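Long-range contacts in pectate lyase 47 (Bacillus sp. TS-47, PDB 1VBL), which probably cleaves pectate, a de-esterified pectin, by calcium-dependent beta-elimination, as a secreted polysaccharide lyase of family 1: residues W315-F320 / E350-T355; N37-I42 / D73-V78; P213-G218 / A307-Q312. All coordinates share one frame; numbering follows the deposited sequence.

Contact 1: residues W315-F320 / E350-T355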
loop_
_atom_site.group_PDB
_atom_site.type_symbol
_atom_site.label_atom_id
_atom_site.label_comp_id
_atom_site.label_asym_id
_atom_site.label_seq_id
_atom_site.Cartn_x
_atom_site.Cartn_y
_atom_site.Cartn_z
ATOM N N TRP A 315 -11.137 -3.867 7.411
ATOM C CA TRP A 315 -11.881 -3.508 6.210
ATOM C C TRP A 315 -12.618 -2.176 6.310
ATOM O O TRP A 315 -13.560 -2.025 7.094
ATOM C CB TRP A 315 -12.870 -4.620 5.861
ATOM C CG TRP A 315 -12.208 -5.943 5.596
ATOM C CD1 TRP A 315 -10.924 -6.151 5.173
ATOM C CD2 TRP A 315 -12.815 -7.236 5.691
ATOM N NE1 TRP A 315 -10.696 -7.498 5.000
ATOM C CE2 TRP A 315 -11.840 -8.186 5.310
ATOM C CE3 TRP A 315 -14.090 -7.685 6.059
ATOM C CZ2 TRP A 315 -12.100 -9.561 5.285
ATOM C CZ3 TRP A 315 -14.349 -9.054 6.036
ATOM C CH2 TRP A 315 -13.355 -9.975 5.650
ATOM N N GLY A 316 -12.177 -1.216 5.504
ATOM C CA GLY A 316 -12.799 0.093 5.496
ATOM C C GLY A 316 -13.830 0.175 4.389
ATOM O O GLY A 316 -13.489 0.151 3.205
ATOM N N VAL A 317 -15.099 0.257 4.777
ATOM C CA VAL A 317 -16.190 0.347 3.818
ATOM C C VAL A 317 -16.450 1.826 3.538
ATOM O O VAL A 317 -17.082 2.520 4.338
ATOM C CB VAL A 317 -17.469 -0.316 4.374
ATOM C CG1 VAL A 317 -18.617 -0.157 3.385
ATOM C CG2 VAL A 317 -17.210 -1.792 4.645
ATOM N N GLY A 318 -15.942 2.299 2.405
ATOM C CA GLY A 318 -16.111 3.690 2.034
ATOM C C GLY A 318 -17.258 3.909 1.072
ATOM O O GLY A 318 -17.955 2.967 0.688
ATOM N N VAL A 319 -17.442 5.160 0.665
ATOM C CA VAL A 319 -18.526 5.514 -0.236
ATOM C C VAL A 319 -18.569 4.708 -1.524
ATOM O O VAL A 319 -17.561 4.546 -2.214
ATOM C CB VAL A 319 -18.489 7.018 -0.593
ATOM C CG1 VAL A 319 -18.721 7.850 0.665
ATOM C CG2 VAL A 319 -17.153 7.373 -1.238
ATOM N N PHE A 320 -19.759 4.197 -1.821
ATOM C CA PHE A 320 -20.030 3.415 -3.016
ATOM C C PHE A 320 -19.143 2.194 -3.211
ATOM O O PHE A 320 -19.018 1.696 -4.327
ATOM C CB PHE A 320 -19.939 4.307 -4.257
ATOM C CG PHE A 320 -20.768 5.555 -4.165
ATOM C CD1 PHE A 320 -20.180 6.772 -3.837
ATOM C CD2 PHE A 320 -22.144 5.506 -4.368
ATOM C CE1 PHE A 320 -20.949 7.926 -3.713
ATOM C CE2 PHE A 320 -22.925 6.657 -4.247
ATOM C CZ PHE A 320 -22.326 7.869 -3.917
ATOM N N GLU A 350 -24.256 1.327 2.759
ATOM C CA GLU A 350 -23.439 0.720 1.720
ATOM C C GLU A 350 -23.723 -0.773 1.687
ATOM O O GLU A 350 -24.283 -1.331 2.633
ATOM C CB GLU A 350 -21.954 0.957 1.994
ATOM C CG GLU A 350 -21.517 2.420 1.972
ATOM C CD GLU A 350 -21.777 3.108 0.639
ATOM O OE1 GLU A 350 -22.006 2.405 -0.371
ATOM O OE2 GLU A 350 -21.738 4.357 0.601
ATOM N N SER A 351 -23.348 -1.418 0.592
ATOM C CA SER A 351 -23.560 -2.849 0.457
ATOM C C SER A 351 -22.219 -3.550 0.317
ATOM O O SER A 351 -21.284 -3.016 -0.277
ATOM C CB SER A 351 -24.407 -3.157 -0.781
ATOM O OG SER A 351 -25.711 -2.614 -0.673
ATOM N N MET A 352 -22.122 -4.739 0.888
ATOM C CA MET A 352 -20.911 -5.531 0.770
ATOM C C MET A 352 -21.325 -6.967 0.998
ATOM O O MET A 352 -22.377 -7.234 1.580
ATOM C CB MET A 352 -19.847 -5.108 1.798
ATOM C CG MET A 352 -19.919 -5.779 3.165
ATOM S SD MET A 352 -18.486 -5.368 4.233
ATOM C CE MET A 352 -17.329 -6.655 3.796
ATOM N N TYR A 353 -20.529 -7.895 0.499
ATOM C CA TYR A 353 -20.840 -9.286 0.725
ATOM C C TYR A 353 -19.661 -9.862 1.473
ATOM O O TYR A 353 -18.510 -9.499 1.220
ATOM C CB TYR A 353 -21.056 -10.049 -0.580
ATOM C CG TYR A 353 -21.588 -11.433 -0.314
ATOM C CD1 TYR A 353 -22.850 -11.612 0.254
ATOM C CD2 TYR A 353 -20.814 -12.559 -0.565
ATOM C CE1 TYR A 353 -23.323 -12.881 0.570
ATOM C CE2 TYR A 353 -21.277 -13.836 -0.252
ATOM C CZ TYR A 353 -22.531 -13.988 0.315
ATOM O OH TYR A 353 -22.989 -15.247 0.640
ATOM N N GLU A 354 -19.954 -10.751 2.408
ATOM C CA GLU A 354 -18.920 -11.364 3.217
ATOM C C GLU A 354 -19.368 -12.763 3.593
ATOM O O GLU A 354 -20.527 -12.976 3.955
ATOM C CB GLU A 354 -18.701 -10.538 4.485
ATOM C CG GLU A 354 -17.743 -11.176 5.472
ATOM C CD GLU A 354 -18.354 -11.355 6.844
ATOM O OE1 GLU A 354 -19.513 -10.932 7.047
ATOM O OE2 GLU A 354 -17.672 -11.918 7.725
ATOM N N THR A 355 -18.450 -13.717 3.505
ATOM C CA THR A 355 -18.773 -15.089 3.857
ATOM C C THR A 355 -17.509 -15.871 4.191
ATOM O O THR A 355 -16.415 -15.521 3.749
ATOM C CB THR A 355 -19.510 -15.799 2.702
ATOM O OG1 THR A 355 -20.038 -17.044 3.169
ATOM C CG2 THR A 355 -18.559 -16.065 1.539
#

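Contact 2: residues N37-I42 / D73-V78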
loop_
_atom_site.group_PDB
_atom_site.type_symbol
_atom_site.label_atom_id
_atom_site.label_comp_id
_atom_site.label_asym_id
_atom_site.label_seq_id
_atom_site.Cartn_x
_atom_site.Cartn_y
_atom_site.Cartn_z
ATOM N N ASN A 37 21.636 -0.589 -7.698
ATOM C CA ASN A 37 21.559 0.709 -7.034
ATOM C C ASN A 37 20.581 1.642 -7.740
ATOM O O ASN A 37 20.089 1.333 -8.821
ATOM C CB ASN A 37 22.946 1.363 -6.946
ATOM C CG ASN A 37 23.560 1.620 -8.307
ATOM O OD1 ASN A 37 22.957 2.268 -9.159
ATOM N ND2 ASN A 37 24.776 1.119 -8.512
ATOM N N ARG A 38 20.311 2.788 -7.123
ATOM C CA ARG A 38 19.372 3.758 -7.668
ATOM C C ARG A 38 19.643 4.160 -9.110
ATOM O O ARG A 38 18.738 4.150 -9.944
ATOM C CB ARG A 38 19.340 5.016 -6.793
ATOM C CG ARG A 38 18.352 6.069 -7.285
ATOM C CD ARG A 38 18.252 7.249 -6.332
ATOM N NE ARG A 38 17.357 8.275 -6.860
ATOM C CZ ARG A 38 17.617 9.014 -7.934
ATOM N NH1 ARG A 38 18.754 8.848 -8.601
ATOM N NH2 ARG A 38 16.734 9.910 -8.351
ATOM N N THR A 39 20.886 4.525 -9.408
ATOM C CA THR A 39 21.225 4.942 -10.763
ATOM C C THR A 39 20.931 3.863 -11.799
ATOM O O THR A 39 20.293 4.131 -12.814
ATOM C CB THR A 39 22.710 5.346 -10.862
ATOM O OG1 THR A 39 22.959 6.449 -9.984
ATOM C CG2 THR A 39 23.055 5.752 -12.285
ATOM N N GLU A 40 21.390 2.642 -11.542
ATOM C CA GLU A 40 21.165 1.546 -12.478
ATOM C C GLU A 40 19.675 1.278 -12.661
ATOM O O GLU A 40 19.227 0.924 -13.753
ATOM C CB GLU A 40 21.866 0.276 -11.989
ATOM C CG GLU A 40 23.348 0.472 -11.682
ATOM C CD GLU A 40 24.068 -0.833 -11.401
ATOM O OE1 GLU A 40 23.506 -1.755 -10.801
ATOM O OE2 GLU A 40 25.324 -0.915 -11.821
ATOM N N LEU A 41 18.908 1.452 -11.589
ATOM C CA LEU A 41 17.469 1.229 -11.649
ATOM C C LEU A 41 16.827 2.257 -12.572
ATOM O O LEU A 41 16.056 1.905 -13.464
ATOM C CB LEU A 41 16.853 1.324 -10.246
ATOM C CG LEU A 41 15.324 1.256 -10.138
ATOM C CD1 LEU A 41 14.807 -0.031 -10.768
ATOM C CD2 LEU A 41 14.915 1.328 -8.670
ATOM N N ILE A 42 17.152 3.530 -12.361
ATOM C CA ILE A 42 16.592 4.590 -13.191
ATOM C C ILE A 42 17.055 4.466 -14.642
ATOM O O ILE A 42 16.313 4.796 -15.570
ATOM C CB ILE A 42 16.956 5.986 -12.624
ATOM C CG1 ILE A 42 16.245 6.184 -11.279
ATOM C CG2 ILE A 42 16.540 7.082 -13.603
ATOM C CD1 ILE A 42 16.511 7.519 -10.619
ATOM N N ASP A 73 23.513 11.103 -6.684
ATOM C CA ASP A 73 23.814 10.557 -7.997
ATOM C C ASP A 73 25.057 9.674 -8.026
ATOM O O ASP A 73 25.316 8.986 -9.014
ATOM C CB ASP A 73 23.917 11.697 -9.009
ATOM C CG ASP A 73 22.623 12.481 -9.116
ATOM O OD1 ASP A 73 21.581 11.857 -9.427
ATOM O OD2 ASP A 73 22.639 13.710 -8.881
ATOM N N ASN A 74 25.824 9.689 -6.941
ATOM C CA ASN A 74 27.006 8.843 -6.844
ATOM C C ASN A 74 26.626 7.644 -5.979
ATOM O O ASN A 74 27.483 6.893 -5.515
ATOM C CB ASN A 74 28.174 9.606 -6.217
ATOM C CG ASN A 74 28.700 10.704 -7.123
ATOM O OD1 ASN A 74 29.016 10.461 -8.289
ATOM N ND2 ASN A 74 28.801 11.917 -6.591
ATOM N N ASN A 75 25.321 7.490 -5.772
ATOM C CA ASN A 75 24.757 6.399 -4.985
ATOM C C ASN A 75 25.168 6.390 -3.518
ATOM O O ASN A 75 25.129 5.350 -2.859
ATOM C CB ASN A 75 25.093 5.056 -5.638
ATOM C CG ASN A 75 24.434 4.894 -6.998
ATOM O OD1 ASN A 75 23.207 4.970 -7.120
ATOM N ND2 ASN A 75 25.246 4.675 -8.029
ATOM N N GLN A 76 25.557 7.552 -3.006
ATOM C CA GLN A 76 25.937 7.668 -1.604
ATOM C C GLN A 76 24.718 8.121 -0.805
ATOM O O GLN A 76 23.973 8.997 -1.239
ATOM C CB GLN A 76 27.073 8.679 -1.431
ATOM C CG GLN A 76 28.399 8.235 -2.022
ATOM C CD GLN A 76 28.752 6.810 -1.645
ATOM O OE1 GLN A 76 28.401 5.860 -2.351
ATOM N NE2 GLN A 76 29.436 6.649 -0.519
ATOM N N PRO A 77 24.497 7.523 0.376
ATOM C CA PRO A 77 23.350 7.895 1.207
ATOM C C PRO A 77 23.314 9.377 1.578
ATOM O O PRO A 77 24.346 9.978 1.882
ATOM C CB PRO A 77 23.499 6.984 2.427
ATOM C CG PRO A 77 24.982 6.758 2.506
ATOM C CD PRO A 77 25.335 6.523 1.060
ATOM N N VAL A 78 22.121 9.961 1.537
ATOM C CA VAL A 78 21.951 11.367 1.877
ATOM C C VAL A 78 20.967 11.495 3.030
ATOM O O VAL A 78 20.115 10.627 3.232
ATOM C CB VAL A 78 21.429 12.194 0.674
ATOM C CG1 VAL A 78 22.398 12.084 -0.491
ATOM C CG2 VAL A 78 20.038 11.712 0.261
HETATM O O HOH W 1 21.372 7.875 -7.445
HETATM O O HOH W 2 19.368 10.051 -11.294
#

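Contact 3: residues P213-G218 / A307-Q312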
loop_
_atom_site.group_PDB
_atom_site.type_symbol
_atom_site.label_atom_id
_atom_site.label_comp_id
_atom_site.label_asym_id
_atom_site.label_seq_id
_atom_site.Cartn_x
_atom_site.Cartn_y
_atom_site.Cartn_z
ATOM N N PRO A 213 10.408 1.811 12.653
ATOM C CA PRO A 213 9.007 1.744 13.075
ATOM C C PRO A 213 8.555 3.113 13.578
ATOM O O PRO A 213 9.367 3.879 14.102
ATOM C CB PRO A 213 9.033 0.690 14.176
ATOM C CG PRO A 213 10.387 0.878 14.779
ATOM C CD PRO A 213 11.267 1.025 13.557
ATOM N N ASP A 214 7.269 3.421 13.419
ATOM C CA ASP A 214 6.741 4.715 13.844
ATOM C C ASP A 214 7.104 5.041 15.287
ATOM O O ASP A 214 7.297 6.198 15.644
ATOM C CB ASP A 214 5.219 4.755 13.683
ATOM C CG ASP A 214 4.785 4.752 12.230
ATOM O OD1 ASP A 214 5.548 5.260 11.383
ATOM O OD2 ASP A 214 3.675 4.258 11.936
ATOM N N ARG A 215 7.201 4.003 16.104
ATOM C CA ARG A 215 7.524 4.137 17.520
ATOM C C ARG A 215 8.869 4.816 17.752
ATOM O O ARG A 215 9.089 5.442 18.789
ATOM C CB ARG A 215 7.524 2.750 18.170
ATOM C CG ARG A 215 6.248 1.960 17.900
ATOM C CD ARG A 215 6.046 1.689 16.397
ATOM N NE ARG A 215 4.631 1.619 16.037
ATOM C CZ ARG A 215 3.746 2.582 16.287
ATOM N NH1 ARG A 215 4.123 3.696 16.902
ATOM N NH2 ARG A 215 2.483 2.433 15.923
ATOM N N SER A 216 9.763 4.692 16.780
ATOM C CA SER A 216 11.091 5.280 16.882
ATOM C C SER A 216 11.174 6.668 16.254
ATOM O O SER A 216 12.215 7.320 16.330
ATOM C CB SER A 216 12.111 4.372 16.199
ATOM O OG SER A 216 11.897 4.345 14.795
ATOM N N LEU A 217 10.083 7.114 15.639
ATOM C CA LEU A 217 10.055 8.413 14.974
ATOM C C LEU A 217 9.815 9.595 15.910
ATOM O O LEU A 217 10.049 10.744 15.538
ATOM C CB LEU A 217 8.999 8.409 13.861
ATOM C CG LEU A 217 9.143 7.283 12.830
ATOM C CD1 LEU A 217 8.093 7.449 11.733
ATOM C CD2 LEU A 217 10.548 7.301 12.240
ATOM N N GLY A 218 9.336 9.316 17.115
ATOM C CA GLY A 218 9.103 10.384 18.067
ATOM C C GLY A 218 7.733 11.028 18.008
ATOM O O GLY A 218 6.826 10.559 17.318
ATOM N N ALA A 307 2.293 -5.692 19.770
ATOM C CA ALA A 307 2.917 -5.071 18.608
ATOM C C ALA A 307 3.069 -3.562 18.779
ATOM O O ALA A 307 2.257 -2.910 19.439
ATOM C CB ALA A 307 2.099 -5.372 17.351
ATOM N N ASP A 308 4.120 -3.019 18.175
ATOM C CA ASP A 308 4.396 -1.588 18.228
ATOM C C ASP A 308 3.247 -0.828 17.567
ATOM O O ASP A 308 2.942 0.307 17.934
ATOM C CB ASP A 308 5.695 -1.288 17.481
ATOM C CG ASP A 308 6.919 -1.841 18.182
ATOM O OD1 ASP A 308 7.979 -1.935 17.526
ATOM O OD2 ASP A 308 6.826 -2.167 19.384
ATOM N N TYR A 309 2.620 -1.468 16.586
ATOM C CA TYR A 309 1.512 -0.870 15.855
ATOM C C TYR A 309 0.179 -1.341 16.413
ATOM O O TYR A 309 -0.116 -2.535 16.414
ATOM C CB TYR A 309 1.617 -1.241 14.371
ATOM C CG TYR A 309 2.803 -0.601 13.687
ATOM C CD1 TYR A 309 2.679 0.631 13.043
ATOM C CD2 TYR A 309 4.064 -1.196 13.737
ATOM C CE1 TYR A 309 3.784 1.258 12.466
ATOM C CE2 TYR A 309 5.173 -0.580 13.168
ATOM C CZ TYR A 309 5.026 0.646 12.535
ATOM O OH TYR A 309 6.125 1.254 11.978
ATOM N N ASP A 310 -0.623 -0.402 16.897
ATOM C CA ASP A 310 -1.928 -0.746 17.438
ATOM C C ASP A 310 -2.811 -1.163 16.273
ATOM O O ASP A 310 -2.454 -0.954 15.115
ATOM C CB ASP A 310 -2.546 0.460 18.145
ATOM C CG ASP A 310 -1.769 0.872 19.383
ATOM O OD1 ASP A 310 -1.578 0.017 20.271
ATOM O OD2 ASP A 310 -1.351 2.047 19.467
ATOM N N PHE A 311 -3.947 -1.774 16.578
ATOM C CA PHE A 311 -4.877 -2.184 15.539
ATOM C C PHE A 311 -6.110 -1.309 15.650
ATOM O O PHE A 311 -6.644 -1.121 16.744
ATOM C CB PHE A 311 -5.276 -3.653 15.702
ATOM C CG PHE A 311 -6.433 -4.061 14.828
ATOM C CD1 PHE A 311 -7.727 -4.128 15.344
ATOM C CD2 PHE A 311 -6.234 -4.351 13.485
ATOM C CE1 PHE A 311 -8.804 -4.478 14.531
ATOM C CE2 PHE A 311 -7.308 -4.703 12.659
ATOM C CZ PHE A 311 -8.593 -4.767 13.184
ATOM N N GLN A 312 -6.560 -0.767 14.523
ATOM C CA GLN A 312 -7.741 0.086 14.522
ATOM C C GLN A 312 -8.894 -0.622 13.816
ATOM O O GLN A 312 -9.974 -0.781 14.382
ATOM C CB GLN A 312 -7.442 1.416 13.820
ATOM C CG GLN A 312 -8.580 2.428 13.930
ATOM C CD GLN A 312 -8.338 3.685 13.113
ATOM O OE1 GLN A 312 -7.252 4.267 13.157
ATOM N NE2 GLN A 312 -9.353 4.116 12.370
#

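Contact 1: residues W315-F320 / E350-T355
Glu350 opens the second segment by reaching across to the backbone around Val319 and Phe320. Its CB meets Val317 CG1 at 3.8 Å, and the two side chains run past each other in opposite directions. A bend at chi2 carries the carboxylate there. Phe320 N donates to Glu350 OE2 over 3.1 Å. The bond is fairly straight, 162° at the hydrogen, but it arrives from above the carboxylate plane. Ser346 OG also bonds to this oxygen.

Met352 points to the same side two residues on. With chi1 at 87° and a bend at chi3, the chain brings SD to Val317 and turns CE to the indole. SD rests on Val317 CG2 at 3.8 Å. CE goes further, to Trp315 CE3 at 4.1 Å, and the side chain crosses the indole at about a right angle. Ile342 touches Trp315, Val317 and Met352 and joins the same apolar cluster.

Glu354 finishes the row. Its CG touches the benzo part of Trp315, 4.0 Å from CZ3. The carboxylate is engaged with other residues: it forms a salt bridge with Lys384 and accepts bonds from Thr357 OG1 and the backbone N atoms of Leu370 and Val371. The indole N-H of Trp315 bonds to Tyr301 OH.

The two strands belong to different sheets of the right-handed parallel beta-helix of this family. The axes of these short strand segments come within 9.0 Å and run 151° apart; the side chains between them meet in the interior of the coil. Apolar groups fill the middle of this contact. The two buried carboxylates flanking Met352 are each met by donors, which probably offsets the cost of placing charge there.

Contact 2: residues N37-I42 / D73-V78
Asn75 brings its side-chain amide across Asn37 and Thr39 at the start of helix 38-44, where Asn37 is the N-cap; the Asn37 and Asn75 amide planes are 36° apart. Two acceptors from different parts of the chain serve the first turn. Glu40 N donates to Asn37 OD1 over 2.9 Å, almost straight at 175°. Thr39 N donates to Asn75 OD1 over 3.3 Å, in the carbonyl plane and on a lone pair. The hydroxyl of Thr39 donates to the same oxygen, 3.2 Å from OG1 to OD1, but from above that plane. Asn75 OD1 is therefore gripped twice by one residue. The positive helix end would probably polarise both carbonyl groups and stabilise the charge on their oxygens. It may also offset the closeness of Asn37 OD1 and Asn75 OD1, two acceptors 3.4 Å apart.

Arg38 faces the same loop with its chain extended. Its NE donates to the carbonyl O of Arg125. Asp73 is close in charge only: OD1 is 4.2 Å from Arg38 NH1 and lies well out of the guanidinium plane. Asp73 OD2 has its salt bridge with Arg125. Two waters bridge Arg38 and the loop. Water 1 accepts from Arg38 NH1 and gives a weak bond to Asn75 OD1. Water 2 lies at the guanidinium edge, 3.0 Å from Arg38 NH1, and donates a weak bond of 3.4 Å to Asp73 OD1.

Contact 3: residues P213-G218 / A307-Q312
Tyr309 is met by three consecutive residues, Pro213, Asp214 and Arg215, and its hydroxyl makes the hydrogen bond of this contact. Asp214 N donates to Tyr309 OH over 2.8 Å, at 158°. A weak bond joins the same hydroxyl to Asp209.

The charged and aromatic contacts lie over one ring face. Arg215 NE sits above the centre of the Tyr309 ring, 3.4 Å from its plane. Arg215 CZ is 4.1 Å from the centroid of the Tyr309 ring in a cation-pi contact, and Arg215 CD adds a CH-pi contact. The guanidinium leans 58° from the ring, so the two do not stack flat. Bends at chi2 (62°) and chi3 fold the arginine back to this place. The carbonyl O of Asp308 lies over a face of the guanidinium, 2.9 Å from Arg215 NE, at a poor angle for a hydrogen bond.

Packing contacts complete the surround. Asp214 OD2 approaches the ring edge, 3.0 Å from Tyr309 CE1, while its OD1 is bonded to His228 ND1. Pro213 CB lies 4.2 Å from Tyr309 CE2.

With an alanine in place of Tyr309, ring and hydroxyl are gone; the Arg215 guanidinium would probably be set free to turn, and Asp214 N left without this acceptor.

Loop 213-218 follows strand 200-208, and loop 307-312 lies between strands 293-303 and 315-318. The Asp214 side chain is about 9 Å from that of the calcium ligand Asp229 and about 13 Å from the calcium ion. Their place beside the calcium site is consistent with loops that border the substrate cleft of a pectate lyase.

How the contacts relate
Contact 1 is core, while contacts 2 and 3 are surface. No two contacts hold the same elements, although segment 307-312 of contact 3 runs almost directly into segment 315-320 of contact 1. Their centres are still 27 Å apart. Contacts 1 and 2 lie on opposite sides of the chain's centre, 42 Å between their centres. Chemistry follows place. Contact 1 joins strands through apolar side chains, with carboxylates bonded at the margins. Contact 2 ties a helix start to a loop by amide and hydroxyl bonds and by water. Contact 3 joins two loops through a tyrosine and an arginine, and it alone lies near the calcium site.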